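PDB 4XJW: sialidase B from Streptococcus pneumoniae serotype 4, which releases terminal sialic acids from oligosaccharides, glycoproteins and glycolipids, cutting alpha-2,3, alpha-2,6 and alpha-2,8 linkages, and acts as an intramolecular trans-sialidase. Local coordinates for residues P3-N14 and A163-N174; K275-G283 and V386-E395. The protein carries 1 engineered substitution. All coordinates share one frame; numbering follows the deposited sequence.

Contact 1: residues P3-N14 and A163-N174; sequences PIFQGGSYQLNN and AKGSIDEISLFN
Strand 5-13 runs antiparallel to strand 166-173 in one sheet of the N-terminal concanavalin-like domain, and Tyr10 and Ile167 bond to each other through both backbone N-H groups. Just before that pair the register slips: Ser9 and Tyr10 both face Ile167, a G1 beta bulge with Ser9 in a left-handed conformation. Ser9 N reaches Asp168 O at 3.1 Å, coming from well above the carbonyl plane. On its other side, strand 166-173 pairs with strand 32-39, where Asp168 and Glu169 form a classic bulge facing Lys37.

Phe5, Tyr10, Leu12, Ile167, Ile170 and Leu172 share the face turned into this lectin-like sandwich, where Leu150 and helix 20-23 complete the packing. Ile170 CG2 touches both aromatic rings, lying 3.8 Å from Phe5 CE2 and 4.0 Å from Tyr10 CE2. Further along, Leu12 CD1 meets Ile167 CG1 at 3.8 Å.

At the 3-4 end, Ile4 places CG1 between its own backbone N and carbonyl carbon (chi1 64°), and from there Ile4 CD1 extends alongside Leu172 and touches Leu172 CD1 at 3.6 Å. Asn174 crosses this isoleucine at about a right angle, its ND2 donating to Lys26 O. Pro3 CB sits over one face of the Phe173 ring, 4.1 Å from the centroid.

Polar pairs occupy the other face. NE2 of the extended Gln6 side chain donates a hydrogen bond to Ser171 OG, which lies 22° out of the Gln6 amide plane, while Lys164 NZ donates in plane to a lone pair of Asn13 OD1 at 2.6 Å.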
loop_
_atom_site.group_PDB
_atom_site.type_symbol
_atom_site.label_atom_id
_atom_site.label_comp_id
_atom_site.label_asym_id
_atom_site.label_seq_id
_atom_site.Cartn_x
_atom_site.Cartn_y
_atom_site.Cartn_z
ATOM N N PRO A 3 19.433 -1.166 -32.041
ATOM C CA PRO A 3 18.172 -0.548 -32.460
ATOM C C PRO A 3 18.180 -0.191 -33.946
ATOM O O PRO A 3 19.211 0.229 -34.471
ATOM C CB PRO A 3 18.101 0.719 -31.603
ATOM C CG PRO A 3 19.511 1.001 -31.205
ATOM C CD PRO A 3 20.171 -0.337 -31.071
ATOM N N ILE A 4 17.045 -0.368 -34.615
ATOM C CA ILE A 4 16.921 -0.013 -36.023
ATOM C C ILE A 4 16.739 1.489 -36.163
ATOM O O ILE A 4 16.869 2.049 -37.254
ATOM C CB ILE A 4 15.709 -0.704 -36.679
ATOM C CG1 ILE A 4 14.405 -0.209 -36.042
ATOM C CG2 ILE A 4 15.839 -2.210 -36.561
ATOM C CD1 ILE A 4 13.149 -0.597 -36.798
ATOM N N PHE A 5 16.418 2.129 -35.043
ATOM C CA PHE A 5 16.254 3.572 -34.989
ATOM C C PHE A 5 16.588 4.038 -33.582
ATOM O O PHE A 5 16.301 3.342 -32.602
ATOM C CB PHE A 5 14.827 3.988 -35.344
ATOM C CG PHE A 5 14.510 5.403 -34.960
ATOM C CD1 PHE A 5 15.055 6.464 -35.672
ATOM C CD2 PHE A 5 13.696 5.677 -33.872
ATOM C CE1 PHE A 5 14.780 7.774 -35.314
ATOM C CE2 PHE A 5 13.414 6.976 -33.509
ATOM C CZ PHE A 5 13.958 8.031 -34.231
ATOM N N GLN A 6 17.200 5.212 -33.490
ATOM C CA GLN A 6 17.552 5.786 -32.211
ATOM C C GLN A 6 17.754 7.284 -32.345
ATOM O O GLN A 6 18.627 7.736 -33.088
ATOM C CB GLN A 6 18.819 5.125 -31.674
ATOM C CG GLN A 6 19.221 5.606 -30.298
ATOM C CD GLN A 6 20.327 4.769 -29.703
ATOM O OE1 GLN A 6 21.433 4.708 -30.238
ATOM N NE2 GLN A 6 20.030 4.101 -28.594
ATOM N N GLY A 7 16.938 8.054 -31.632
ATOM C CA GLY A 7 17.008 9.503 -31.701
ATOM C C GLY A 7 16.636 10.115 -30.370
ATOM O O GLY A 7 16.074 9.434 -29.512
ATOM N N GLY A 8 16.931 11.396 -30.186
ATOM C CA GLY A 8 16.645 12.019 -28.911
ATOM C C GLY A 8 16.561 13.530 -28.884
ATOM O O GLY A 8 16.650 14.187 -29.918
ATOM N N SER A 9 16.390 14.067 -27.677
ATOM C CA SER A 9 16.199 15.493 -27.460
ATOM C C SER A 9 15.057 16.017 -28.321
ATOM O O SER A 9 15.220 16.990 -29.060
ATOM C CB SER A 9 17.489 16.271 -27.738
ATOM O OG SER A 9 18.629 15.565 -27.269
ATOM N N TYR A 10 13.910 15.345 -28.241
ATOM C CA TYR A 10 12.702 15.796 -28.925
ATOM C C TYR A 10 11.821 16.590 -27.972
ATOM O O TYR A 10 11.388 16.077 -26.941
ATOM C CB TYR A 10 11.895 14.613 -29.466
ATOM C CG TYR A 10 12.573 13.802 -30.542
ATOM C CD1 TYR A 10 12.606 14.249 -31.860
ATOM C CD2 TYR A 10 13.160 12.575 -30.247
ATOM C CE1 TYR A 10 13.221 13.503 -32.845
ATOM C CE2 TYR A 10 13.769 11.824 -31.227
ATOM C CZ TYR A 10 13.798 12.291 -32.524
ATOM O OH TYR A 10 14.409 11.537 -33.502
ATOM N N GLN A 11 11.564 17.844 -28.318
ATOM C CA GLN A 11 10.636 18.656 -27.559
ATOM C C GLN A 11 9.242 18.453 -28.126
ATOM O O GLN A 11 9.009 18.692 -29.310
ATOM C CB GLN A 11 11.028 20.128 -27.624
ATOM C CG GLN A 11 12.420 20.386 -27.079
ATOM C CD GLN A 11 12.553 19.928 -25.641
ATOM O OE1 GLN A 11 11.760 20.321 -24.784
ATOM N NE2 GLN A 11 13.540 19.082 -25.373
ATOM N N LEU A 12 8.327 17.984 -27.284
ATOM C CA LEU A 12 6.938 17.823 -27.676
ATOM C C LEU A 12 6.162 19.033 -27.168
ATOM O O LEU A 12 5.805 19.115 -25.991
ATOM C CB LEU A 12 6.366 16.518 -27.107
ATOM C CG LEU A 12 7.193 15.253 -27.356
ATOM C CD1 LEU A 12 6.524 14.046 -26.744
ATOM C CD2 LEU A 12 7.422 15.017 -28.840
ATOM N N ASN A 13 5.931 19.997 -28.054
ATOM C CA ASN A 13 5.187 21.186 -27.679
ATOM C C ASN A 13 3.904 21.311 -28.482
ATOM O O ASN A 13 3.783 22.192 -29.334
ATOM C CB ASN A 13 6.046 22.443 -27.844
ATOM C CG ASN A 13 7.250 22.452 -26.919
ATOM O OD1 ASN A 13 7.109 22.534 -25.699
ATOM N ND2 ASN A 13 8.441 22.376 -27.496
ATOM N N ASN A 14 2.953 20.427 -28.190
ATOM C CA ASN A 14 1.682 20.354 -28.908
ATOM C C ASN A 14 1.849 20.449 -30.418
ATOM O O ASN A 14 1.166 21.221 -31.090
ATOM C CB ASN A 14 0.691 21.386 -28.369
ATOM C CG ASN A 14 0.331 21.128 -26.917
ATOM O OD1 ASN A 14 -0.350 20.153 -26.603
ATOM N ND2 ASN A 14 0.799 21.992 -26.025
ATOM N N ALA A 163 0.831 16.013 -27.615
ATOM C CA ALA A 163 1.529 15.879 -26.339
ATOM C C ALA A 163 2.368 17.084 -25.925
ATOM O O ALA A 163 2.959 17.771 -26.764
ATOM C CB ALA A 163 2.384 14.631 -26.353
ATOM N N LYS A 164 2.423 17.313 -24.612
ATOM C CA LYS A 164 3.347 18.265 -24.016
ATOM C C LYS A 164 4.326 17.484 -23.146
ATOM O O LYS A 164 3.906 16.803 -22.215
ATOM C CB LYS A 164 2.585 19.264 -23.150
ATOM C CG LYS A 164 3.464 20.308 -22.480
ATOM C CD LYS A 164 4.208 21.158 -23.501
ATOM C CE LYS A 164 4.877 22.353 -22.838
ATOM N NZ LYS A 164 5.432 23.303 -23.841
ATOM N N GLY A 165 5.619 17.591 -23.439
ATOM C CA GLY A 165 6.633 16.843 -22.725
ATOM C C GLY A 165 7.879 16.773 -23.571
ATOM O O GLY A 165 8.050 17.584 -24.479
ATOM N N SER A 166 8.754 15.817 -23.286
ATOM C CA SER A 166 9.938 15.644 -24.108
ATOM C C SER A 166 10.362 14.189 -24.148
ATOM O O SER A 166 10.217 13.459 -23.170
ATOM C CB SER A 166 11.095 16.517 -23.614
ATOM O OG SER A 166 11.538 16.117 -22.333
ATOM N N ILE A 167 10.871 13.768 -25.295
ATOM C CA ILE A 167 11.429 12.435 -25.426
ATOM C C ILE A 167 12.944 12.567 -25.525
ATOM O O ILE A 167 13.475 12.959 -26.564
ATOM C CB ILE A 167 10.861 11.710 -26.646
ATOM C CG1 ILE A 167 9.350 11.551 -26.510
ATOM C CG2 ILE A 167 11.530 10.351 -26.840
ATOM C CD1 ILE A 167 8.708 10.930 -27.711
ATOM N N ASP A 168 13.636 12.273 -24.432
ATOM C CA ASP A 168 15.081 12.452 -24.411
ATOM C C ASP A 168 15.808 11.380 -25.225
ATOM O O ASP A 168 16.835 11.656 -25.844
ATOM C CB ASP A 168 15.608 12.529 -22.978
ATOM C CG ASP A 168 15.565 13.940 -22.419
ATOM O OD1 ASP A 168 15.573 14.897 -23.224
ATOM O OD2 ASP A 168 15.525 14.089 -21.177
ATOM N N GLU A 169 15.265 10.165 -25.226
ATOM C CA GLU A 169 15.808 9.054 -26.007
ATOM C C GLU A 169 14.669 8.141 -26.455
ATOM O O GLU A 169 13.758 7.848 -25.677
ATOM C CB GLU A 169 16.795 8.232 -25.177
ATOM C CG GLU A 169 17.871 9.038 -24.457
ATOM C CD GLU A 169 18.839 8.163 -23.692
ATOM O OE1 GLU A 169 18.827 6.934 -23.914
ATOM O OE2 GLU A 169 19.611 8.706 -22.872
ATOM N N ILE A 170 14.720 7.683 -27.701
ATOM C CA ILE A 170 13.795 6.649 -28.153
ATOM C C ILE A 170 14.494 5.659 -29.085
ATOM O O ILE A 170 15.194 6.058 -30.020
ATOM C CB ILE A 170 12.530 7.235 -28.813
ATOM C CG1 ILE A 170 11.605 6.101 -29.267
ATOM C CG2 ILE A 170 12.882 8.160 -29.978
ATOM C CD1 ILE A 170 10.300 6.576 -29.829
ATOM N N SER A 171 14.321 4.369 -28.803
ATOM C CA SER A 171 14.946 3.308 -29.589
ATOM C C SER A 171 13.899 2.275 -29.995
ATOM O O SER A 171 12.979 1.991 -29.232
ATOM C CB SER A 171 16.057 2.630 -28.784
ATOM O OG SER A 171 16.987 3.570 -28.291
ATOM N N LEU A 172 14.048 1.710 -31.191
ATOM C CA LEU A 172 13.140 0.674 -31.685
ATOM C C LEU A 172 13.985 -0.540 -32.066
ATOM O O LEU A 172 15.030 -0.399 -32.702
ATOM C CB LEU A 172 12.377 1.190 -32.910
ATOM C CG LEU A 172 11.126 0.562 -33.544
ATOM C CD1 LEU A 172 11.232 -0.946 -33.770
ATOM C CD2 LEU A 172 9.869 0.913 -32.759
ATOM N N PHE A 173 13.531 -1.728 -31.680
ATOM C CA PHE A 173 14.214 -2.973 -32.013
ATOM C C PHE A 173 13.270 -3.929 -32.732
ATOM O O PHE A 173 12.101 -4.042 -32.360
ATOM C CB PHE A 173 14.738 -3.657 -30.750
ATOM C CG PHE A 173 15.553 -2.763 -29.865
ATOM C CD1 PHE A 173 14.937 -1.900 -28.969
ATOM C CD2 PHE A 173 16.938 -2.776 -29.935
ATOM C CE1 PHE A 173 15.688 -1.076 -28.150
ATOM C CE2 PHE A 173 17.694 -1.952 -29.121
ATOM C CZ PHE A 173 17.069 -1.098 -28.229
ATOM N N ASN A 174 13.766 -4.615 -33.762
ATOM C CA ASN A 174 12.978 -5.648 -34.437
ATOM C C ASN A 174 13.088 -7.004 -33.736
ATOM O O ASN A 174 13.398 -8.029 -34.350
ATOM C CB ASN A 174 13.367 -5.756 -35.916
ATOM C CG ASN A 174 12.827 -4.603 -36.751
ATOM O OD1 ASN A 174 11.709 -4.126 -36.532
ATOM N ND2 ASN A 174 13.610 -4.168 -37.734
HETATM O O HOH W 1 8.695 20.431 -24.335
HETATM O O HOH W 2 3.298 24.293 -26.200
#

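Contact 2: residues K275-G283 and V386-E395; sequences KLKNSQISG and VDFDSGSLRE
Glu395 reaches from a beta hairpin to the backbone of Ser282 and Gly283. The hairpin joins strands 377-387 and 394-398 through a loop that contains a type I turn, Phe388 to Gly391, and belongs to the antiparallel sheet inserted into the sequence of the catalytic beta-propeller domain.

From CB, which heads toward the 275-283 loop, the glutamate side chain sets off with CG anti to its carbonyl carbon (chi1 -54°) and stays extended beyond. Glu395 CG passes Val386 CG1 of its own hairpin at 3.9 Å. Glu395 CD comes within 3.4 Å of Ser282 N, with Ile281 CG2 alongside. At the tip, Glu395 OE2 accepts from Ser282 N at 2.8 Å, on the syn side and 16° out of the carboxylate plane. Glu395 OE1 receives weak bonds from Gly283 N, at 3.1 Å, and from Ser282 N, and is also hydrogen-bonded to Tyr263 OH. Backbone donors and a phenol thus hold the carboxylate in place, and they would be expected to favour its charged form.

Leu393, with CG anti to the backbone N (chi1 172°), presses CD2 against Gln280 O at 3.4 Å. At the turn, Leu276 sets CD1 and CD2 each 3.6 Å from Gly391 O. Asp387 and Arg394 brace the hairpin behind this contact: NE and NH2 grip the carboxylate side-on, one oxygen each, and OD1 also closes an Asx turn onto Asp389 N. Ser279 lies at the edge of the Phe388 ring, which packs edge-to-face with that of Trp270. Ser279 OG donates to a lone pair of Leu276 O at 2.7 Å and accepts from a water that Leu393 N donates to.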
loop_
_atom_site.group_PDB
_atom_site.type_symbol
_atom_site.label_atom_id
_atom_site.label_comp_id
_atom_site.label_asym_id
_atom_site.label_seq_id
_atom_site.Cartn_x
_atom_site.Cartn_y
_atom_site.Cartn_z
ATOM N N LYS A 275 -16.644 -6.464 -14.110
ATOM C CA LYS A 275 -17.463 -7.561 -13.596
ATOM C C LYS A 275 -16.815 -8.207 -12.367
ATOM O O LYS A 275 -17.484 -8.486 -11.370
ATOM C CB LYS A 275 -17.770 -8.622 -14.671
ATOM C CG LYS A 275 -18.600 -9.787 -14.132
ATOM C CD LYS A 275 -18.913 -10.855 -15.195
ATOM C CE LYS A 275 -17.917 -12.016 -15.149
ATOM N NZ LYS A 275 -16.855 -11.913 -16.190
ATOM N N LEU A 276 -15.502 -8.404 -12.433
ATOM C CA LEU A 276 -14.792 -9.212 -11.441
ATOM C C LEU A 276 -13.960 -8.472 -10.386
ATOM O O LEU A 276 -13.562 -9.086 -9.409
ATOM C CB LEU A 276 -13.875 -10.207 -12.163
ATOM C CG LEU A 276 -14.557 -11.294 -12.986
ATOM C CD1 LEU A 276 -13.512 -12.100 -13.726
ATOM C CD2 LEU A 276 -15.391 -12.189 -12.087
ATOM N N LYS A 277 -13.668 -7.190 -10.586
ATOM C CA LYS A 277 -12.712 -6.503 -9.692
ATOM C C LYS A 277 -13.099 -6.487 -8.204
ATOM O O LYS A 277 -12.228 -6.374 -7.353
ATOM C CB LYS A 277 -12.365 -5.086 -10.178
ATOM C CG LYS A 277 -13.464 -4.057 -9.999
ATOM C CD LYS A 277 -13.165 -2.779 -10.784
ATOM C CE LYS A 277 -14.298 -1.763 -10.601
ATOM N NZ LYS A 277 -14.141 -0.551 -11.449
ATOM N N ASN A 278 -14.382 -6.615 -7.870
ATOM C CA ASN A 278 -14.775 -6.726 -6.462
ATOM C C ASN A 278 -14.700 -8.129 -5.869
ATOM O O ASN A 278 -15.046 -8.331 -4.687
ATOM C CB ASN A 278 -16.168 -6.136 -6.221
ATOM C CG ASN A 278 -16.179 -4.636 -6.302
ATOM O OD1 ASN A 278 -15.149 -3.985 -6.118
ATOM N ND2 ASN A 278 -17.351 -4.069 -6.577
ATOM N N SER A 279 -14.235 -9.087 -6.668
ATOM C CA SER A 279 -13.955 -10.420 -6.153
ATOM C C SER A 279 -13.057 -10.292 -4.936
ATOM O O SER A 279 -12.076 -9.527 -4.943
ATOM C CB SER A 279 -13.274 -11.303 -7.196
ATOM O OG SER A 279 -14.137 -11.522 -8.304
ATOM N N GLN A 280 -13.396 -11.032 -3.891
ATOM C CA GLN A 280 -12.744 -10.859 -2.607
ATOM C C GLN A 280 -12.618 -12.204 -1.910
ATOM O O GLN A 280 -13.599 -12.927 -1.795
ATOM C CB GLN A 280 -13.588 -9.897 -1.771
ATOM C CG GLN A 280 -13.014 -9.527 -0.436
ATOM C CD GLN A 280 -13.818 -8.437 0.248
ATOM O OE1 GLN A 280 -15.022 -8.305 0.017
ATOM N NE2 GLN A 280 -13.152 -7.632 1.077
ATOM N N ILE A 281 -11.411 -12.550 -1.466
ATOM C CA ILE A 281 -11.190 -13.796 -0.752
ATOM C C ILE A 281 -12.021 -13.749 0.522
ATOM O O ILE A 281 -11.871 -12.843 1.338
ATOM C CB ILE A 281 -9.709 -14.009 -0.391
ATOM C CG1 ILE A 281 -8.837 -14.035 -1.649
ATOM C CG2 ILE A 281 -9.555 -15.309 0.423
ATOM C CD1 ILE A 281 -7.338 -14.300 -1.389
ATOM N N SER A 282 -12.915 -14.714 0.681
ATOM C CA SER A 282 -13.957 -14.594 1.690
ATOM C C SER A 282 -13.919 -15.616 2.817
ATOM O O SER A 282 -14.730 -15.536 3.738
ATOM C CB SER A 282 -15.334 -14.595 1.024
ATOM O OG SER A 282 -15.486 -13.482 0.168
ATOM N N GLY A 283 -12.982 -16.560 2.761
ATOM C CA GLY A 283 -12.870 -17.567 3.802
ATOM C C GLY A 283 -11.560 -17.566 4.577
ATOM O O GLY A 283 -11.309 -18.482 5.362
ATOM N N VAL A 386 -6.710 -20.208 -4.051
ATOM C CA VAL A 386 -7.698 -19.500 -4.861
ATOM C C VAL A 386 -7.344 -19.508 -6.345
ATOM O O VAL A 386 -6.178 -19.565 -6.711
ATOM C CB VAL A 386 -7.917 -18.051 -4.373
ATOM C CG1 VAL A 386 -8.261 -18.037 -2.908
ATOM C CG2 VAL A 386 -6.696 -17.190 -4.653
ATOM N N ASP A 387 -8.356 -19.445 -7.203
ATOM C CA ASP A 387 -8.112 -19.342 -8.641
ATOM C C ASP A 387 -9.314 -18.729 -9.352
ATOM O O ASP A 387 -10.419 -18.666 -8.802
ATOM C CB ASP A 387 -7.804 -20.714 -9.250
ATOM C CG ASP A 387 -9.039 -21.589 -9.365
ATOM O OD1 ASP A 387 -9.752 -21.482 -10.387
ATOM O OD2 ASP A 387 -9.297 -22.376 -8.430
ATOM N N PHE A 388 -9.083 -18.283 -10.583
ATOM C CA PHE A 388 -10.132 -17.728 -11.427
ATOM C C PHE A 388 -10.274 -18.573 -12.689
ATOM O O PHE A 388 -10.782 -18.096 -13.700
ATOM C CB PHE A 388 -9.794 -16.289 -11.827
ATOM C CG PHE A 388 -9.967 -15.286 -10.717
ATOM C CD1 PHE A 388 -11.186 -14.666 -10.510
ATOM C CD2 PHE A 388 -8.904 -14.966 -9.882
ATOM C CE1 PHE A 388 -11.352 -13.733 -9.492
ATOM C CE2 PHE A 388 -9.060 -14.041 -8.867
ATOM C CZ PHE A 388 -10.286 -13.429 -8.664
ATOM N N ASP A 389 -9.816 -19.823 -12.627
ATOM C CA ASP A 389 -9.834 -20.701 -13.803
ATOM C C ASP A 389 -11.234 -20.943 -14.383
ATOM O O ASP A 389 -11.374 -21.221 -15.577
ATOM C CB ASP A 389 -9.164 -22.039 -13.488
ATOM C CG ASP A 389 -7.690 -21.893 -13.161
ATOM O OD1 ASP A 389 -7.162 -20.767 -13.290
ATOM O OD2 ASP A 389 -7.061 -22.907 -12.786
ATOM N N SER A 390 -12.262 -20.838 -13.548
ATOM C CA SER A 390 -13.635 -21.056 -14.005
ATOM C C SER A 390 -14.293 -19.766 -14.486
ATOM O O SER A 390 -15.427 -19.784 -14.960
ATOM C CB SER A 390 -14.484 -21.683 -12.896
ATOM O OG SER A 390 -14.784 -20.739 -11.878
ATOM N N GLY A 391 -13.581 -18.648 -14.363
ATOM C CA GLY A 391 -14.114 -17.360 -14.772
ATOM C C GLY A 391 -14.642 -16.540 -13.605
ATOM O O GLY A 391 -15.033 -15.380 -13.768
ATOM N N SER A 392 -14.681 -17.156 -12.429
ATOM C CA SER A 392 -15.031 -16.455 -11.197
ATOM C C SER A 392 -14.086 -16.926 -10.100
ATOM O O SER A 392 -13.392 -17.931 -10.267
ATOM C CB SER A 392 -16.495 -16.712 -10.817
ATOM O OG SER A 392 -16.723 -18.074 -10.500
ATOM N N LEU A 393 -14.035 -16.196 -8.990
ATOM C CA LEU A 393 -13.174 -16.597 -7.885
ATOM C C LEU A 393 -13.678 -17.882 -7.236
ATOM O O LEU A 393 -14.858 -18.003 -6.889
ATOM C CB LEU A 393 -13.083 -15.484 -6.840
ATOM C CG LEU A 393 -12.373 -15.856 -5.533
ATOM C CD1 LEU A 393 -10.911 -16.140 -5.798
ATOM C CD2 LEU A 393 -12.540 -14.761 -4.487
ATOM N N ARG A 394 -12.773 -18.843 -7.091
ATOM C CA ARG A 394 -13.069 -20.086 -6.400
ATOM C C ARG A 394 -12.045 -20.273 -5.300
ATOM O O ARG A 394 -10.855 -20.058 -5.520
ATOM C CB ARG A 394 -13.024 -21.258 -7.379
ATOM C CG ARG A 394 -13.198 -22.624 -6.732
ATOM C CD ARG A 394 -13.269 -23.715 -7.795
ATOM N NE ARG A 394 -12.273 -23.501 -8.843
ATOM C CZ ARG A 394 -12.259 -24.142 -10.009
ATOM N NH1 ARG A 394 -13.183 -25.051 -10.280
ATOM N NH2 ARG A 394 -11.318 -23.873 -10.903
ATOM N N GLU A 395 -12.519 -20.643 -4.116
ATOM C CA GLU A 395 -11.657 -20.900 -2.977
ATOM C C GLU A 395 -11.823 -22.365 -2.625
ATOM O O GLU A 395 -12.922 -22.803 -2.269
ATOM C CB GLU A 395 -12.069 -20.001 -1.812
ATOM C CG GLU A 395 -12.102 -18.527 -2.218
ATOM C CD GLU A 395 -12.488 -17.581 -1.097
ATOM O OE1 GLU A 395 -12.242 -17.902 0.085
ATOM O OE2 GLU A 395 -13.043 -16.498 -1.412
HETATM O O HOH W 3 -15.996 -14.799 -16.010
HETATM O O HOH W 4 -15.764 -13.737 -8.561
#

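In the fold
Contacts 1 and 2 belong to different parts of the chain: both segments of contact 1 come before those of contact 2 in the sequence. Their centres are 41 Å apart and their nearest atoms about 27 Å, so neither touches the other. Contact 1 lies within the N-terminal lectin-like domain, away from the catalytic centre. Contact 2 comes nearer to it at one point: the side chain of Gln280 is about 6 Å from that of Asp232, the probable proton acceptor, and about 11 Å from that of Arg207, a likely substrate ligand. None of the residues lining the optactin pocket, among them Tyr212, Lys461 and Glu620, belongs to either contact.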